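Local atomic coordinates of transcriptional regulator, ROK family (Vibrio cholerae O1 biovar eltor, PDB entry 1Z05), a protein that probably binds DNA as a zinc-containing ROK-family transcriptional regulator, a homologue of E. coli Mlc linked to carbohydrate metabolism. Residues A[53-56]-A[57-60]; A[73-76]-A[77-81]; A[88-91]-A[92-96]; A[112-116]-A[117-121]; A[292-295]-A[296-300]. One frame throughout, in Å; residues are numbered along the deposited sequence.

Contact 1 (A[53-56]-A[57-60])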
loop_
_atom_site.group_PDB
_atom_site.type_symbol
_atom_site.label_atom_id
_atom_site.label_comp_id
_atom_site.label_asym_id
_atom_site.label_seq_id
_atom_site.Cartn_x
_atom_site.Cartn_y
_atom_site.Cartn_z
ATOM N N PRO A 53 -33.728 1.191 -2.134
ATOM C CA PRO A 53 -34.265 2.461 -2.625
ATOM C C PRO A 53 -33.893 3.613 -1.703
ATOM O O PRO A 53 -34.042 3.509 -0.480
ATOM C CB PRO A 53 -35.781 2.239 -2.626
ATOM C CG PRO A 53 -36.015 1.106 -1.691
ATOM C CD PRO A 53 -34.796 0.252 -1.737
ATOM N N ILE A 54 -33.403 4.697 -2.294
ATOM C CA ILE A 54 -32.893 5.831 -1.522
ATOM C C ILE A 54 -33.291 7.147 -2.182
ATOM O O ILE A 54 -33.234 7.270 -3.403
ATOM C CB ILE A 54 -31.341 5.728 -1.325
ATOM C CG1 ILE A 54 -30.819 6.846 -0.412
ATOM C CG2 ILE A 54 -30.607 5.700 -2.679
ATOM C CD1 ILE A 54 -29.344 6.684 -0.001
ATOM N N SER A 55 -33.691 8.124 -1.370
ATOM C CA SER A 55 -34.099 9.427 -1.883
ATOM C C SER A 55 -32.902 10.287 -2.252
ATOM O O SER A 55 -31.785 10.064 -1.770
ATOM C CB SER A 55 -34.955 10.167 -0.860
ATOM O OG SER A 55 -34.179 10.597 0.241
ATOM N N ARG A 56 -33.145 11.284 -3.096
ATOM C CA ARG A 56 -32.097 12.210 -3.490
ATOM C C ARG A 56 -31.602 13.016 -2.295
ATOM O O ARG A 56 -30.408 13.309 -2.195
ATOM C CB ARG A 56 -32.586 13.130 -4.607
ATOM C CG ARG A 56 -32.552 12.482 -5.981
ATOM C CD ARG A 56 -33.073 13.436 -7.041
ATOM N NE ARG A 56 -33.096 12.811 -8.362
ATOM C CZ ARG A 56 -34.012 11.933 -8.767
ATOM N NH1 ARG A 56 -34.994 11.556 -7.956
ATOM N NH2 ARG A 56 -33.943 11.426 -9.991
ATOM N N ILE A 57 -32.512 13.371 -1.389
ATOM C CA ILE A 57 -32.119 14.095 -0.177
ATOM C C ILE A 57 -31.188 13.243 0.718
ATOM O O ILE A 57 -30.174 13.744 1.202
ATOM C CB ILE A 57 -33.340 14.753 0.575
ATOM C CG1 ILE A 57 -32.872 15.776 1.620
ATOM C CG2 ILE A 57 -34.266 13.717 1.196
ATOM C CD1 ILE A 57 -32.268 17.040 1.030
ATOM N N ASP A 58 -31.511 11.960 0.883
ATOM C CA ASP A 58 -30.644 11.007 1.595
ATOM C C ASP A 58 -29.276 10.811 0.920
ATOM O O ASP A 58 -28.249 10.700 1.600
ATOM C CB ASP A 58 -31.339 9.650 1.744
ATOM C CG ASP A 58 -32.358 9.623 2.879
ATOM O OD1 ASP A 58 -32.798 10.700 3.340
ATOM O OD2 ASP A 58 -32.725 8.506 3.312
ATOM N N LEU A 59 -29.265 10.763 -0.412
ATOM C CA LEU A 59 -28.012 10.708 -1.165
ATOM C C LEU A 59 -27.189 11.976 -0.968
ATOM O O LEU A 59 -25.968 11.917 -0.827
ATOM C CB LEU A 59 -28.273 10.486 -2.659
ATOM C CG LEU A 59 -28.677 9.098 -3.136
ATOM C CD1 LEU A 59 -29.156 9.206 -4.594
ATOM C CD2 LEU A 59 -27.534 8.092 -2.986
ATOM N N SER A 60 -27.862 13.125 -0.935
ATOM C CA SER A 60 -27.188 14.388 -0.679
ATOM C C SER A 60 -26.540 14.417 0.717
ATOM O O SER A 60 -25.393 14.854 0.867
ATOM C CB SER A 60 -28.167 15.551 -0.866
ATOM O OG SER A 60 -27.534 16.781 -0.610
HETATM O O HOH W 1 -34.123 7.406 1.281
#
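The chi1 of S55 is 71°, which sets OG between its backbone N and carbonyl carbon and turns it toward the first turn of helix 56-63. There OG meets D58. It accepts a fairly straight hydrogen bond from D58 N at 3.1 Å, with an angle of 163° at the hydrogen. S55 is thus the N-cap of the helix. Backbone bonds follow: L59 N donates to S55 O at 2.9 Å, and S60 N to R56 O. I57 CG2 lies 3.3 Å from S55 OG. A water extends the cap outward: it accepts from S55 N at 2.8 Å and gives a weak bond to D58 OD2. I54 has CG1 opposite its backbone N (chi1 -175°), and its chain runs on extended, which carries CD1 to L59. I54 CG1 lies 3.6 Å from D58 CB, and I54 CD1 packs on L59 CD2 at 3.8 Å. I54 and L59 both pack on I48 of helix 35-51. The extended R56 chain touches I70 and I78 of helix 67-79 and forms a salt bridge with E85. The chemistry is that of a helix start: the serine hydroxyl serves one of the first-turn N-H groups, and the helix N-terminus would probably favour the charged form of D58.

Contact 2 (A[73-76]-A[77-81]). With SO4 (sulfate ion), chain G.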
loop_
_atom_site.group_PDB
_atom_site.type_symbol
_atom_site.label_atom_id
_atom_site.label_comp_id
_atom_site.label_asym_id
_atom_site.label_seq_id
_atom_site.Cartn_x
_atom_site.Cartn_y
_atom_site.Cartn_z
ATOM N N ILE A 73 -25.848 14.217 -11.480
ATOM C CA ILE A 73 -25.338 12.845 -11.472
ATOM C C ILE A 73 -26.448 11.810 -11.708
ATOM O O ILE A 73 -26.309 10.936 -12.573
ATOM C CB ILE A 73 -24.560 12.505 -10.168
ATOM C CG1 ILE A 73 -23.259 13.325 -10.094
ATOM C CG2 ILE A 73 -24.259 11.007 -10.102
ATOM C CD1 ILE A 73 -22.710 13.522 -8.682
ATOM N N THR A 74 -27.534 11.900 -10.942
ATOM C CA THR A 74 -28.626 10.938 -11.093
ATOM C C THR A 74 -29.282 11.023 -12.465
ATOM O O THR A 74 -29.686 10.003 -13.014
ATOM C CB THR A 74 -29.718 11.079 -10.002
ATOM O OG1 THR A 74 -30.168 12.436 -9.932
ATOM C CG2 THR A 74 -29.193 10.629 -8.641
ATOM N N ARG A 75 -29.400 12.234 -13.015
ATOM C CA ARG A 75 -30.011 12.395 -14.331
ATOM C C ARG A 75 -29.216 11.659 -15.417
ATOM O O ARG A 75 -29.804 10.972 -16.255
ATOM C CB ARG A 75 -30.220 13.882 -14.670
ATOM C CG ARG A 75 -30.911 14.196 -16.020
ATOM C CD ARG A 75 -32.169 13.348 -16.310
ATOM N NE ARG A 75 -33.036 13.152 -15.148
ATOM C CZ ARG A 75 -34.047 12.287 -15.102
ATOM N NH1 ARG A 75 -34.336 11.531 -16.155
ATOM N NH2 ARG A 75 -34.776 12.178 -14.001
ATOM N N GLU A 76 -27.888 11.816 -15.409
ATOM C CA GLU A 76 -27.033 11.072 -16.336
ATOM C C GLU A 76 -27.167 9.556 -16.118
ATOM O O GLU A 76 -27.245 8.796 -17.083
ATOM C CB GLU A 76 -25.561 11.509 -16.250
ATOM C CG GLU A 76 -25.320 12.972 -16.601
ATOM C CD GLU A 76 -23.948 13.250 -17.219
ATOM O OE1 GLU A 76 -23.155 12.298 -17.418
ATOM O OE2 GLU A 76 -23.668 14.436 -17.512
ATOM N N LEU A 77 -27.212 9.121 -14.860
ATOM C CA LEU A 77 -27.334 7.687 -14.569
ATOM C C LEU A 77 -28.706 7.121 -14.949
ATOM O O LEU A 77 -28.798 6.000 -15.450
ATOM C CB LEU A 77 -26.986 7.374 -13.107
ATOM C CG LEU A 77 -25.569 7.653 -12.584
ATOM C CD1 LEU A 77 -25.483 7.286 -11.109
ATOM C CD2 LEU A 77 -24.486 6.933 -13.383
ATOM N N ILE A 78 -29.766 7.897 -14.727
ATOM C CA ILE A 78 -31.110 7.497 -15.158
ATOM C C ILE A 78 -31.212 7.370 -16.685
ATOM O O ILE A 78 -31.688 6.350 -17.201
ATOM C CB ILE A 78 -32.210 8.446 -14.606
ATOM C CG1 ILE A 78 -32.443 8.156 -13.119
ATOM C CG2 ILE A 78 -33.529 8.278 -15.399
ATOM C CD1 ILE A 78 -32.966 9.317 -12.335
ATOM N N ASP A 79 -30.754 8.398 -17.396
ATOM C CA ASP A 79 -30.821 8.422 -18.856
ATOM C C ASP A 79 -30.006 7.297 -19.493
ATOM O O ASP A 79 -30.329 6.828 -20.584
ATOM C CB ASP A 79 -30.372 9.782 -19.403
ATOM C CG ASP A 79 -31.355 10.905 -19.078
ATOM O OD1 ASP A 79 -32.540 10.627 -18.780
ATOM O OD2 ASP A 79 -30.937 12.082 -19.127
ATOM N N ALA A 80 -28.952 6.870 -18.797
ATOM C CA ALA A 80 -28.136 5.745 -19.231
ATOM C C ALA A 80 -28.760 4.405 -18.829
ATOM O O ALA A 80 -28.240 3.352 -19.188
ATOM C CB ALA A 80 -26.740 5.863 -18.643
ATOM N N HIS A 81 -29.860 4.459 -18.069
ATOM C CA HIS A 81 -30.558 3.265 -17.557
ATOM C C HIS A 81 -29.708 2.408 -16.612
ATOM O O HIS A 81 -29.851 1.186 -16.565
ATOM C CB HIS A 81 -31.132 2.423 -18.704
ATOM C CG HIS A 81 -31.970 3.211 -19.659
ATOM N ND1 HIS A 81 -31.582 3.466 -20.956
ATOM C CD2 HIS A 81 -33.161 3.834 -19.493
ATOM C CE1 HIS A 81 -32.509 4.193 -21.557
ATOM N NE2 HIS A 81 -33.475 4.433 -20.689
HETATM S S SO4 G . -34.255 16.006 -13.106
HETATM O O1 SO4 G . -35.357 15.865 -14.057
HETATM O O2 SO4 G . -34.049 17.423 -12.821
HETATM O O3 SO4 G . -34.573 15.275 -11.878
HETATM O O4 SO4 G . -33.025 15.467 -13.678
#
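R75 and I78 meet on helix 67-79, where I78 lies over one face of the R75 guanidinium. I78 CG2 is 3.4 Å from R75 NH1, and I78 CD1 sits over that face. I78 CD1 also approaches T74 O at 3.4 Å, and the side chain packs on I83 and L101. The chain of R75 folds back to get there, bent at chi2 (46°) and chi3 (41°). R75 NH1 also reaches D79 OD1 at 3.3 Å, a salt bridge with a weak hydrogen bond. The guanidinium and carboxylate planes are 58° apart, so the two groups are not matched plane to plane. R75 NE turns to a sulfate ion, probably from the crystallisation liquor, and donates to its O4 at 2.7 Å. R75 and D79 are exposed, and this is the looser side.

Helix 67-79 closes in a Schellman motif. H81 has a positive phi, and its N donates to I78 O at 2.8 Å. Within the last turn, A80 N makes a helical bond to E76 O. The partly exposed E76 forms a salt bridge with K37.

The tight side is packed within the fold. L77 is buried and lies beside I73, both side chains pointing the same way, with I73 CG2 4.0 Å from L77 CD1. L77 goes on to I83 of strand 83-86 and L423 of helix 421-428, while I73 rests on V44 of helix 35-51.

Contact 3 (A[88-91]-A[92-96])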
loop_
_atom_site.group_PDB
_atom_site.type_symbol
_atom_site.label_atom_id
_atom_site.label_comp_id
_atom_site.label_asym_id
_atom_site.label_seq_id
_atom_site.Cartn_x
_atom_site.Cartn_y
_atom_site.Cartn_z
ATOM N N VAL A 88 -42.782 10.643 -8.652
ATOM C CA VAL A 88 -44.098 11.067 -8.162
ATOM C C VAL A 88 -45.141 11.043 -9.291
ATOM O O VAL A 88 -46.254 10.544 -9.109
ATOM C CB VAL A 88 -44.005 12.474 -7.486
ATOM C CG1 VAL A 88 -45.378 13.046 -7.168
ATOM C CG2 VAL A 88 -43.148 12.396 -6.224
ATOM N N GLN A 89 -44.771 11.571 -10.457
ATOM C CA GLN A 89 -45.667 11.595 -11.616
ATOM C C GLN A 89 -46.085 10.186 -12.067
ATOM O O GLN A 89 -47.265 9.963 -12.353
ATOM C CB GLN A 89 -45.053 12.404 -12.776
ATOM C CG GLN A 89 -46.027 12.682 -13.919
ATOM C CD GLN A 89 -45.671 13.910 -14.753
ATOM O OE1 GLN A 89 -44.633 14.545 -14.556
ATOM N NE2 GLN A 89 -46.544 14.245 -15.696
ATOM N N GLU A 90 -45.128 9.251 -12.113
ATOM C CA GLU A 90 -45.394 7.841 -12.447
ATOM C C GLU A 90 -46.291 7.192 -11.398
ATOM O O GLU A 90 -47.230 6.471 -11.735
ATOM C CB GLU A 90 -44.096 7.029 -12.539
ATOM C CG GLU A 90 -43.192 7.318 -13.725
ATOM C CD GLU A 90 -41.882 6.516 -13.673
ATOM O OE1 GLU A 90 -41.092 6.677 -12.705
ATOM O OE2 GLU A 90 -41.641 5.715 -14.607
ATOM N N ALA A 91 -45.983 7.459 -10.129
ATOM C CA ALA A 91 -46.732 6.930 -8.981
ATOM C C ALA A 91 -48.216 7.295 -9.007
ATOM O O ALA A 91 -49.077 6.433 -8.824
ATOM C CB ALA A 91 -46.098 7.411 -7.675
ATOM N N ILE A 92 -48.502 8.577 -9.224
ATOM C CA ILE A 92 -49.873 9.062 -9.329
ATOM C C ILE A 92 -50.538 8.540 -10.604
ATOM O O ILE A 92 -51.670 8.051 -10.566
ATOM C CB ILE A 92 -49.926 10.611 -9.275
ATOM C CG1 ILE A 92 -49.426 11.099 -7.913
ATOM C CG2 ILE A 92 -51.339 11.121 -9.565
ATOM C CD1 ILE A 92 -48.845 12.478 -7.933
ATOM N N SER A 93 -49.821 8.646 -11.722
ATOM C CA SER A 93 -50.333 8.232 -13.024
ATOM C C SER A 93 -50.787 6.777 -13.009
ATOM O O SER A 93 -51.886 6.465 -13.458
ATOM C CB SER A 93 -49.261 8.434 -14.100
ATOM O OG SER A 93 -49.747 8.089 -15.385
ATOM N N ARG A 94 -49.945 5.897 -12.467
ATOM C CA ARG A 94 -50.176 4.456 -12.574
ATOM C C ARG A 94 -50.680 3.793 -11.282
ATOM O O ARG A 94 -50.875 2.577 -11.236
ATOM C CB ARG A 94 -48.932 3.765 -13.159
ATOM C CG ARG A 94 -48.563 4.319 -14.544
ATOM C CD ARG A 94 -47.398 3.610 -15.218
ATOM N NE ARG A 94 -46.094 3.969 -14.655
ATOM C CZ ARG A 94 -44.928 3.785 -15.274
ATOM N NH1 ARG A 94 -44.881 3.262 -16.491
ATOM N NH2 ARG A 94 -43.797 4.127 -14.675
ATOM N N GLY A 95 -50.913 4.605 -10.251
ATOM C CA GLY A 95 -51.488 4.136 -8.988
ATOM C C GLY A 95 -50.617 3.180 -8.186
ATOM O O GLY A 95 -51.121 2.202 -7.621
ATOM N N ARG A 96 -49.312 3.454 -8.148
ATOM C CA ARG A 96 -48.376 2.680 -7.326
ATOM C C ARG A 96 -47.458 3.610 -6.513
ATOM O O ARG A 96 -47.446 4.813 -6.759
ATOM C CB ARG A 96 -47.594 1.659 -8.169
ATOM C CG ARG A 96 -46.719 2.218 -9.280
ATOM C CD ARG A 96 -45.890 1.083 -9.866
ATOM N NE ARG A 96 -45.081 1.477 -11.016
ATOM C CZ ARG A 96 -45.465 1.339 -12.285
ATOM N NH1 ARG A 96 -46.651 0.818 -12.584
ATOM N NH2 ARG A 96 -44.658 1.718 -13.260
#
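E90 and R94 lie side by side one turn apart and point the same way along the surface of helix 88-94. The carboxylate of E90 and the guanidinium of R94 are turned 33° from each other. OE2 of E90 comes in at the edge of the guanidinium and meets NH2 of R94 at 2.7 Å, a salt bridge. The arginine chain bends at chi3 (-76°), which swings NH2 back toward the acid. E90 OE1 accepts from T87 N, just before the helix, so the two carboxylate oxygens have separate partners. V88 and I92 also lie side by side and point the same way, with V88 CG1 3.6 Å from I92 CD1. Below the side chains, I92 N, S93 N and R94 N each donate to the carbonyl four residues back. R96 N then donates to A91 O at 3.1 Å, in the carbonyl plane and on a lone pair. An i to i+4 salt bridge of this kind is a common helix-surface motif, and G95 with positive phi follows the helix.

Contact 4 (A[112-116]-A[117-121]). With SO4 (sulfate ion), chain C; SO4 (sulfate ion), chain D.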
loop_
_atom_site.group_PDB
_atom_site.type_symbol
_atom_site.label_atom_id
_atom_site.label_comp_id
_atom_site.label_asym_id
_atom_site.label_seq_id
_atom_site.Cartn_x
_atom_site.Cartn_y
_atom_site.Cartn_z
ATOM N N SER A 112 -16.213 -12.021 -18.043
ATOM C CA SER A 112 -15.071 -12.201 -17.159
ATOM C C SER A 112 -14.338 -13.420 -17.674
ATOM O O SER A 112 -14.953 -14.460 -17.921
ATOM C CB SER A 112 -15.514 -12.386 -15.705
ATOM O OG SER A 112 -14.393 -12.435 -14.833
ATOM N N MET A 113 -13.031 -13.271 -17.869
ATOM C CA MET A 113 -12.198 -14.322 -18.418
ATOM C C MET A 113 -11.049 -14.672 -17.485
ATOM O O MET A 113 -10.552 -13.826 -16.736
ATOM C CB MET A 113 -11.635 -13.878 -19.771
ATOM C CG MET A 113 -12.706 -13.596 -20.813
ATOM S SD MET A 113 -12.039 -12.827 -22.303
ATOM C CE MET A 113 -11.320 -14.236 -23.123
ATOM N N ARG A 114 -10.633 -15.929 -17.523
ATOM C CA ARG A 114 -9.369 -16.318 -16.916
ATOM C C ARG A 114 -8.481 -16.969 -17.965
ATOM O O ARG A 114 -8.903 -17.914 -18.645
ATOM C CB ARG A 114 -9.570 -17.275 -15.737
ATOM C CG ARG A 114 -8.228 -17.813 -15.190
ATOM C CD ARG A 114 -8.394 -18.797 -14.028
ATOM N NE ARG A 114 -7.115 -19.447 -13.742
ATOM C CZ ARG A 114 -6.154 -18.909 -12.996
ATOM N NH1 ARG A 114 -6.334 -17.712 -12.430
ATOM N NH2 ARG A 114 -5.008 -19.560 -12.828
ATOM N N LEU A 115 -7.259 -16.457 -18.095
ATOM C CA LEU A 115 -6.217 -17.146 -18.840
ATOM C C LEU A 115 -5.427 -17.985 -17.847
ATOM O O LEU A 115 -4.590 -17.463 -17.105
ATOM C CB LEU A 115 -5.305 -16.154 -19.585
ATOM C CG LEU A 115 -4.252 -16.754 -20.535
ATOM C CD1 LEU A 115 -4.891 -17.674 -21.580
ATOM C CD2 LEU A 115 -3.431 -15.666 -21.226
ATOM N N GLY A 116 -5.724 -19.283 -17.815
ATOM C CA GLY A 116 -5.055 -20.210 -16.911
ATOM C C GLY A 116 -3.982 -20.992 -17.639
ATOM O O GLY A 116 -3.725 -20.748 -18.819
ATOM N N ARG A 117 -3.359 -21.941 -16.939
ATOM C CA ARG A 117 -2.276 -22.738 -17.514
ATOM C C ARG A 117 -2.814 -23.782 -18.485
ATOM O O ARG A 117 -3.274 -24.852 -18.079
ATOM C CB ARG A 117 -1.436 -23.393 -16.413
ATOM C CG ARG A 117 -0.709 -22.385 -15.524
ATOM C CD ARG A 117 -0.278 -23.014 -14.208
ATOM N NE ARG A 117 0.671 -22.175 -13.470
ATOM C CZ ARG A 117 0.335 -21.173 -12.663
ATOM N NH1 ARG A 117 -0.945 -20.854 -12.470
ATOM N NH2 ARG A 117 1.285 -20.488 -12.036
ATOM N N GLY A 118 -2.772 -23.446 -19.769
ATOM C CA GLY A 118 -3.240 -24.339 -20.816
ATOM C C GLY A 118 -4.726 -24.254 -21.102
ATOM O O GLY A 118 -5.268 -25.088 -21.825
ATOM N N TYR A 119 -5.391 -23.245 -20.550
ATOM C CA TYR A 119 -6.812 -23.043 -20.821
ATOM C C TYR A 119 -7.265 -21.586 -20.752
ATOM O O TYR A 119 -6.574 -20.719 -20.207
ATOM C CB TYR A 119 -7.670 -23.888 -19.878
ATOM C CG TYR A 119 -7.646 -23.417 -18.441
ATOM C CD1 TYR A 119 -8.546 -22.446 -17.985
ATOM C CD2 TYR A 119 -6.723 -23.944 -17.534
ATOM C CE1 TYR A 119 -8.523 -22.007 -16.647
ATOM C CE2 TYR A 119 -6.697 -23.525 -16.212
ATOM C CZ TYR A 119 -7.596 -22.560 -15.777
ATOM O OH TYR A 119 -7.556 -22.157 -14.468
ATOM N N LEU A 120 -8.450 -21.342 -21.307
ATOM C CA LEU A 120 -9.105 -20.050 -21.244
ATOM C C LEU A 120 -10.541 -20.257 -20.797
ATOM O O LEU A 120 -11.267 -21.060 -21.387
ATOM C CB LEU A 120 -9.072 -19.354 -22.611
ATOM C CG LEU A 120 -9.939 -18.090 -22.771
ATOM C CD1 LEU A 120 -9.406 -16.946 -21.895
ATOM C CD2 LEU A 120 -10.037 -17.655 -24.232
ATOM N N THR A 121 -10.936 -19.547 -19.749
ATOM C CA THR A 121 -12.324 -19.561 -19.287
ATOM C C THR A 121 -13.012 -18.254 -19.668
ATOM O O THR A 121 -12.481 -17.173 -19.425
ATOM C CB THR A 121 -12.435 -19.832 -17.770
ATOM O OG1 THR A 121 -11.937 -21.147 -17.492
ATOM C CG2 THR A 121 -13.899 -19.754 -17.307
HETATM S S SO4 C . -4.259 -23.094 -13.232
HETATM O O1 SO4 C . -5.635 -23.251 -12.778
HETATM O O2 SO4 C . -3.364 -22.884 -12.105
HETATM O O3 SO4 C . -3.904 -24.326 -13.936
HETATM O O4 SO4 C . -4.156 -21.942 -14.123
HETATM S S SO4 D . -0.376 -19.651 -8.710
HETATM O O1 SO4 D . -1.607 -18.931 -8.394
HETATM O O2 SO4 D . 0.317 -19.993 -7.475
HETATM O O3 SO4 D . -0.714 -20.876 -9.426
HETATM O O4 SO4 D . 0.483 -18.832 -9.559
HETATM O O HOH W 2 -2.902 -18.771 -10.796
#
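R114 and Y119 meet through a polar bond: R114 NE donates to Y119 OH at 2.8 Å, 16° out of the guanidinium plane. The backbone bonds are those of a beta hairpin. R114 pairs with T121 as a hydrogen-bonded antiparallel pair, with T121 N to R114 O at 2.8 Å, and a type II turn runs from G116 to Y119. R114, R117 and Y119 bind one sulfate, probably from the crystallisation liquor. R114 NH2 and R117 N both donate to its O4, R117 NH1 weakly to its O2, and Y119 OH to its O1 at 2.8 Å. R117 NH2 reaches O4 of a second sulfate at 3.1 Å. CH-pi contact comes from G116, whose CA lies over one face of the Y119 ring, 3.8 Å from its centroid. Apolar contact joins M113 CE and L120 CD1 at 3.5 Å. M113 also reaches L151 and I155 of helix 144-161. The hairpin joins strand 168-176 through backbone bonds from M113 and L115, while R114 NH1 forms a salt bridge with D217 at the start of helix 217-228.

Contact 5 (A[292-295]-A[296-300])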
loop_
_atom_site.group_PDB
_atom_site.type_symbol
_atom_site.label_atom_id
_atom_site.label_comp_id
_atom_site.label_asym_id
_atom_site.label_seq_id
_atom_site.Cartn_x
_atom_site.Cartn_y
_atom_site.Cartn_z
ATOM N N SER A 292 5.345 -24.890 -2.159
ATOM C CA SER A 292 4.679 -25.006 -3.452
ATOM C C SER A 292 4.002 -26.376 -3.506
ATOM O O SER A 292 4.372 -27.276 -2.736
ATOM C CB SER A 292 5.700 -24.890 -4.579
ATOM O OG SER A 292 6.547 -26.028 -4.629
ATOM N N SER A 293 3.023 -26.522 -4.400
ATOM C CA SER A 293 2.320 -27.796 -4.591
ATOM C C SER A 293 3.295 -28.928 -4.908
ATOM O O SER A 293 3.168 -30.030 -4.376
ATOM C CB SER A 293 1.262 -27.680 -5.695
ATOM O OG SER A 293 1.811 -27.130 -6.880
ATOM N N GLN A 294 4.268 -28.634 -5.767
ATOM C CA GLN A 294 5.310 -29.592 -6.147
ATOM C C GLN A 294 6.199 -29.998 -4.965
ATOM O O GLN A 294 6.523 -31.176 -4.808
ATOM C CB GLN A 294 6.159 -29.031 -7.296
ATOM C CG GLN A 294 7.249 -29.966 -7.839
ATOM C CD GLN A 294 6.697 -31.110 -8.676
ATOM O OE1 GLN A 294 6.176 -32.097 -8.147
ATOM N NE2 GLN A 294 6.829 -30.993 -9.992
ATOM N N ALA A 295 6.586 -29.027 -4.135
ATOM C CA ALA A 295 7.452 -29.294 -2.988
ATOM C C ALA A 295 6.784 -30.210 -1.950
ATOM O O ALA A 295 7.446 -31.057 -1.352
ATOM C CB ALA A 295 7.914 -27.977 -2.332
ATOM N N ILE A 296 5.481 -30.029 -1.744
ATOM C CA ILE A 296 4.721 -30.875 -0.816
ATOM C C ILE A 296 4.646 -32.316 -1.331
ATOM O O ILE A 296 4.950 -33.263 -0.597
ATOM C CB ILE A 296 3.306 -30.298 -0.549
ATOM C CG1 ILE A 296 3.398 -28.938 0.163
ATOM C CG2 ILE A 296 2.436 -31.286 0.242
ATOM C CD1 ILE A 296 4.205 -28.940 1.460
ATOM N N ARG A 297 4.255 -32.469 -2.596
ATOM C CA ARG A 297 4.209 -33.791 -3.253
ATOM C C ARG A 297 5.572 -34.486 -3.220
ATOM O O ARG A 297 5.661 -35.679 -2.927
ATOM C CB ARG A 297 3.705 -33.680 -4.697
ATOM C CG ARG A 297 2.265 -33.190 -4.820
ATOM C CD ARG A 297 1.719 -33.318 -6.253
ATOM N NE ARG A 297 2.613 -32.760 -7.272
ATOM C CZ ARG A 297 2.443 -31.589 -7.883
ATOM N NH1 ARG A 297 1.402 -30.814 -7.599
ATOM N NH2 ARG A 297 3.326 -31.192 -8.792
ATOM N N ASP A 298 6.627 -33.728 -3.507
ATOM C CA ASP A 298 7.996 -34.239 -3.440
ATOM C C ASP A 298 8.414 -34.691 -2.036
ATOM O O ASP A 298 9.178 -35.641 -1.903
ATOM C CB ASP A 298 8.990 -33.193 -3.954
ATOM C CG ASP A 298 8.977 -33.047 -5.475
ATOM O OD1 ASP A 298 8.254 -33.798 -6.170
ATOM O OD2 ASP A 298 9.707 -32.164 -5.980
ATOM N N GLN A 299 7.934 -33.998 -1.002
ATOM C CA GLN A 299 8.242 -34.360 0.384
ATOM C C GLN A 299 7.620 -35.704 0.737
ATOM O O GLN A 299 8.273 -36.569 1.316
ATOM C CB GLN A 299 7.723 -33.299 1.354
ATOM C CG GLN A 299 8.660 -32.124 1.571
ATOM C CD GLN A 299 7.991 -30.987 2.321
ATOM O OE1 GLN A 299 7.302 -31.209 3.323
ATOM N NE2 GLN A 299 8.190 -29.762 1.841
ATOM N N VAL A 300 6.351 -35.855 0.376
ATOM C CA VAL A 300 5.597 -37.083 0.593
ATOM C C VAL A 300 6.296 -38.235 -0.131
ATOM O O VAL A 300 6.567 -39.272 0.466
ATOM C CB VAL A 300 4.124 -36.912 0.113
ATOM C CG1 VAL A 300 3.383 -38.251 0.082
ATOM C CG2 VAL A 300 3.397 -35.921 1.007
HETATM O O HOH W 3 -0.374 -28.510 -8.456
#
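R297 and Q294 touch first through a weak hydrogen bond, R297 NH2 to Q294 OE1 at 3.1 Å. The side chains cross at about a right angle. The amide and guanidinium planes are 73° apart. The arginine chain bends at chi3 (-50°) and lays its guanidinium back along the first turn. S293 O and Q294 CA lie over one face of the guanidinium. R297 NH1 reaches a water at 3.0 Å, at the edge of the group. The same water is hydrogen-bonded to S293 OG at 3.0 Å, linking the arginine to the start of the helix.

The next shell is the backbone. R297 N donates to S293 O at 3.2 Å, and D298 N donates to Q294 O. D298 crosses Q294 with its carboxylate nearly level with the amide. Behind them S292 is the N-cap of helix 293-305: its OG accepts from A295 N at 3.0 Å and also bonds to E288 O. I296 N donates to S292 O, which starts the regular helix.

On the buried side, I296 packs on V337 and L341 of helix 332-356 and on I320 and I323. Q299 NE2 bonds to V290 O. The S292 side chain is about 10 Å from a bound zinc ion, too far to touch it. The chemistry implies a capped first turn whose arginine donates weakly to an amide and to a water, without a salt bridge to D298.

Contacts 1, 2 and 3 are on the N-terminal helices and lie on the same side of the chain's centre, while contacts 4 and 5 belong to the ROK portion of the protein. Contacts 1 and 2 touch each other: R56 of the first reaches T74 and I78 of the second, joining helices 56-63 and 67-79. Contact 3 is a surface contact, about 8 Å from each, between nearest atoms. Contact 4 is the buried one and the sole strand pair; its arginines gather round sulfates. Contacts 1 and 5 share serine N-caps, contacts 2 and 3 helix ends and salt bridges. Contacts 4 and 5 stand about 25 Å apart between centres without touching.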